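Local atomic coordinates of ESAT-6/WXG100 secretion system protein (Streptococcus gallolyticus, PDB entry 7JQE), a protein that probably takes part in bacterial toxin and protein export as the EsaA subunit of the type VIIb secretion system, here represented by an extracellular fragment. Residues T150-E153 with E154-A158; E485-S488 with T489-L493. All coordinates share one frame; numbering follows the deposited sequence.

Interaction 1. Residues T150-E153 with E154-A158; sequences TNQE and ERKLA
N151 OD1 accepts a hydrogen bond from E154 N at 2.9 Å. The N-H points almost straight at the oxygen (172°), but it comes from 50° above the amide's carbonyl plane. With chi1 at -174° the side chain of N151 runs beside its own carbonyl carbon, and OD1 reaches the amide of E154. Further bonds run from R155 N to N151 O (2.9 Å), K156 N to Q152 O (2.9 Å) and L157 N to E153 O (3.0 Å). This is a classic helix N-cap: N151 precedes helix 152-164, and its side chain caps an amide of the first turn. E154 crosses the N151 side chain at about a right angle, with OE1 3.4 Å from N151 CB. R155 bends back over the turn. Its NH2 lies 3.6 Å from Q152 CA, and T150 O sits in plane at the guanidinium edge, 3.8 Å from NH2. NE makes a weak hydrogen bond to T149 O. On another side, E153 OE1 packs 3.9 Å from K156 CD, while the charged ends stay apart. Q152, R155 and K156 lean on helix 462-491 through N481, I484, T477 and E478.

Interaction 2. Residues E485-S488 with T489-L493; sequences ELQS and TIDSL
The Q487 amide and the D491 carboxylate are the flat groups that meet here, one helical turn apart. Q487 O lies over one face of the D491 carboxylate, 3.4 Å from CG, and OE1 comes to the same side at a slant. The amide and carboxylate planes are nearly perpendicular, 83° apart. Q487 OE1 approaches both carboxylate oxygens evenly, at 3.9 Å from D491 OD1 and OD2. A bend at chi2 (-74°) brings the end of Q487 back toward D491, and the amide nitrogen turns to the I490 side. Two oxygens of Q487, O and OE1, thus lie near the carboxylate at the C-terminal end of the helix, which might ease its protonation slightly. F147, in a loop, packs against both residues.

T489 has its hydroxyl between its backbone N and carbonyl carbon (chi1 37°), which turns OG1 back toward the preceding turn. OG1 is 2.9 Å from E485 O and 3.0 Å from L486 O, and the hydroxyl proton may serve either oxygen. E485 O also receives T489 N. This is the last stretch of the long helix 462-491, whose ordinary i to i+4 ladder continues through I490 N to L486 O and D491 N to Q487 O. Its last rung runs from S492 N to S488 O, at 2.7 Å. S492 then leaves helical geometry and forms the centre of an inverse gamma turn, closed by a weak bond from L493 N to D491 O.

On the buried side, L486 CG meets I490 CD1 at 4.1 Å. This apolar pair faces helix 102-135, where L486 touches L120, and I490 rests on L116 and S117. E485 and L486 also pack on L119 of the second subunit, and T489 on E115 of the second subunit.

Interactions 1 and 2 are both local contacts, but at opposite ends of their helices: interaction 1 starts helix 152-164 and interaction 2 finishes helix 462-491. Their centres lie about 17 Å apart, and the two helices touch. The side chains of Q152 and E485 meet, and R155 NH1 packs 4.2 Å from E485 CG. Interaction 1 is mostly at the surface, and R155 is its one buried residue. In interaction 2, L486, T489 and I490 are buried. The first relies on a side-chain cap and long charged or polar chains, while the second ends a helix with backbone bonds and a threonine hydroxyl turned back on the carbonyls, and packs L486 and I490 on helix 102-135.

Interaction 1. Residues T150-E153 with E154-A158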
# COMPACT_ATOMS: atom_id res chain seq x y z
N THR A 150 18.86 66.04 6.00
CA THR A 150 19.20 66.47 4.65
C THR A 150 19.97 65.39 3.89
O THR A 150 19.77 65.23 2.68
CB THR A 150 20.02 67.76 4.69
OG1 THR A 150 21.38 67.47 5.02
CG2 THR A 150 19.45 68.71 5.74
N ASN A 151 20.86 64.67 4.56
CA ASN A 151 21.56 63.58 3.89
C ASN A 151 20.56 62.54 3.41
O ASN A 151 19.76 62.01 4.19
CB ASN A 151 22.59 62.95 4.84
CG ASN A 151 23.45 61.90 4.15
OD1 ASN A 151 22.95 61.00 3.47
ND2 ASN A 151 24.76 62.02 4.32
N GLN A 152 20.61 62.25 2.10
CA GLN A 152 19.59 61.39 1.50
C GLN A 152 19.78 59.93 1.88
O GLN A 152 18.80 59.25 2.20
CB GLN A 152 19.61 61.55 -0.02
CG GLN A 152 18.58 60.72 -0.74
CD GLN A 152 18.45 61.08 -2.20
OE1 GLN A 152 18.64 62.24 -2.59
NE2 GLN A 152 18.14 60.10 -3.03
N GLU A 153 21.01 59.43 1.85
CA GLU A 153 21.23 58.05 2.29
C GLU A 153 20.97 57.91 3.78
O GLU A 153 20.45 56.88 4.23
CB GLU A 153 22.65 57.61 1.94
CG GLU A 153 22.89 57.37 0.45
CD GLU A 153 22.02 56.24 -0.11
OE1 GLU A 153 21.24 55.64 0.65
OE2 GLU A 153 22.13 55.97 -1.33
N GLU A 154 21.32 58.93 4.57
CA GLU A 154 20.98 58.90 5.99
C GLU A 154 19.47 58.87 6.19
O GLU A 154 18.99 58.29 7.17
CB GLU A 154 21.60 60.11 6.69
CG GLU A 154 21.41 60.12 8.20
CD GLU A 154 22.02 61.34 8.86
OE1 GLU A 154 22.62 62.18 8.14
OE2 GLU A 154 21.91 61.47 10.10
N ARG A 155 18.72 59.47 5.27
CA ARG A 155 17.26 59.47 5.37
C ARG A 155 16.70 58.10 5.02
O ARG A 155 15.83 57.57 5.73
CB ARG A 155 16.69 60.56 4.46
CG ARG A 155 15.20 60.81 4.61
CD ARG A 155 14.88 62.27 4.31
NE ARG A 155 15.87 62.86 3.40
CZ ARG A 155 15.74 62.93 2.08
NH1 ARG A 155 14.64 62.47 1.50
NH2 ARG A 155 16.69 63.48 1.35
N LYS A 156 17.17 57.50 3.92
CA LYS A 156 16.73 56.16 3.54
C LYS A 156 17.01 55.15 4.64
O LYS A 156 16.18 54.29 4.94
CB LYS A 156 17.39 55.74 2.24
CG LYS A 156 16.68 56.22 0.99
CD LYS A 156 17.45 55.82 -0.26
CE LYS A 156 16.52 55.70 -1.46
NZ LYS A 156 15.69 56.92 -1.65
N LEU A 157 18.19 55.23 5.26
CA LEU A 157 18.52 54.31 6.35
C LEU A 157 17.52 54.45 7.49
O LEU A 157 17.02 53.46 8.03
CB LEU A 157 19.95 54.56 6.84
CG LEU A 157 20.42 53.62 7.95
CD1 LEU A 157 20.37 52.17 7.50
CD2 LEU A 157 21.82 54.00 8.42
N ALA A 158 17.21 55.70 7.88
CA ALA A 158 16.27 55.92 8.97
C ALA A 158 14.89 55.38 8.64
O ALA A 158 14.20 54.83 9.51
CB ALA A 158 16.19 57.42 9.29

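Interaction 2. Residues E485-S488 with T489-L493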
# COMPACT_ATOMS: atom_id res chain seq x y z
N GLU A 485 11.29 64.40 -1.04
CA GLU A 485 11.95 65.32 -1.97
C GLU A 485 10.93 66.15 -2.75
O GLU A 485 11.15 67.35 -2.98
CB GLU A 485 12.86 64.55 -2.91
CG GLU A 485 14.20 64.18 -2.29
CD GLU A 485 15.05 63.31 -3.19
OE1 GLU A 485 14.56 62.91 -4.27
OE2 GLU A 485 16.20 63.02 -2.82
N LEU A 486 9.81 65.55 -3.14
CA LEU A 486 8.79 66.31 -3.86
C LEU A 486 8.19 67.40 -2.97
O LEU A 486 8.00 68.53 -3.42
CB LEU A 486 7.70 65.38 -4.39
CG LEU A 486 6.59 66.03 -5.22
CD1 LEU A 486 7.18 66.87 -6.34
CD2 LEU A 486 5.66 64.97 -5.79
N GLN A 487 7.89 67.07 -1.71
CA GLN A 487 7.40 68.09 -0.79
C GLN A 487 8.44 69.18 -0.57
O GLN A 487 8.10 70.37 -0.48
CB GLN A 487 7.01 67.46 0.54
CG GLN A 487 5.51 67.33 0.74
CD GLN A 487 4.84 68.66 1.02
OE1 GLN A 487 4.97 69.21 2.12
NE2 GLN A 487 4.13 69.20 0.04
N SER A 488 9.72 68.80 -0.49
CA SER A 488 10.77 69.78 -0.24
C SER A 488 10.83 70.82 -1.36
O SER A 488 10.90 72.02 -1.10
CB SER A 488 12.12 69.07 -0.08
OG SER A 488 13.15 69.98 0.25
N THR A 489 10.82 70.36 -2.61
CA THR A 489 10.87 71.29 -3.73
C THR A 489 9.58 72.10 -3.84
O THR A 489 9.62 73.29 -4.16
CB THR A 489 11.14 70.54 -5.03
OG1 THR A 489 10.46 69.28 -5.02
CG2 THR A 489 12.63 70.30 -5.20
N ILE A 490 8.43 71.48 -3.58
CA ILE A 490 7.18 72.25 -3.54
C ILE A 490 7.29 73.36 -2.50
O ILE A 490 7.00 74.53 -2.78
CB ILE A 490 5.98 71.33 -3.26
CG1 ILE A 490 5.82 70.29 -4.37
CG2 ILE A 490 4.71 72.17 -3.13
CD1 ILE A 490 4.56 69.46 -4.23
N ASP A 491 7.70 73.00 -1.28
CA ASP A 491 7.90 74.01 -0.24
C ASP A 491 8.90 75.07 -0.70
O ASP A 491 8.59 76.27 -0.69
CB ASP A 491 8.36 73.35 1.05
CG ASP A 491 7.23 72.70 1.82
OD1 ASP A 491 6.06 72.84 1.39
OD2 ASP A 491 7.50 72.04 2.85
N SER A 492 10.10 74.65 -1.11
CA SER A 492 11.13 75.57 -1.59
C SER A 492 10.86 75.91 -3.06
O SER A 492 11.53 75.44 -3.98
CB SER A 492 12.51 74.96 -1.39
OG SER A 492 12.80 74.78 -0.02
N LEU A 493 9.86 76.77 -3.26
CA LEU A 493 9.44 77.20 -4.59
C LEU A 493 8.62 78.48 -4.46
O LEU A 493 7.44 78.43 -4.10
CB LEU A 493 8.62 76.10 -5.27
CG LEU A 493 8.22 76.33 -6.74
CD1 LEU A 493 9.44 76.24 -7.65
CD2 LEU A 493 7.16 75.33 -7.17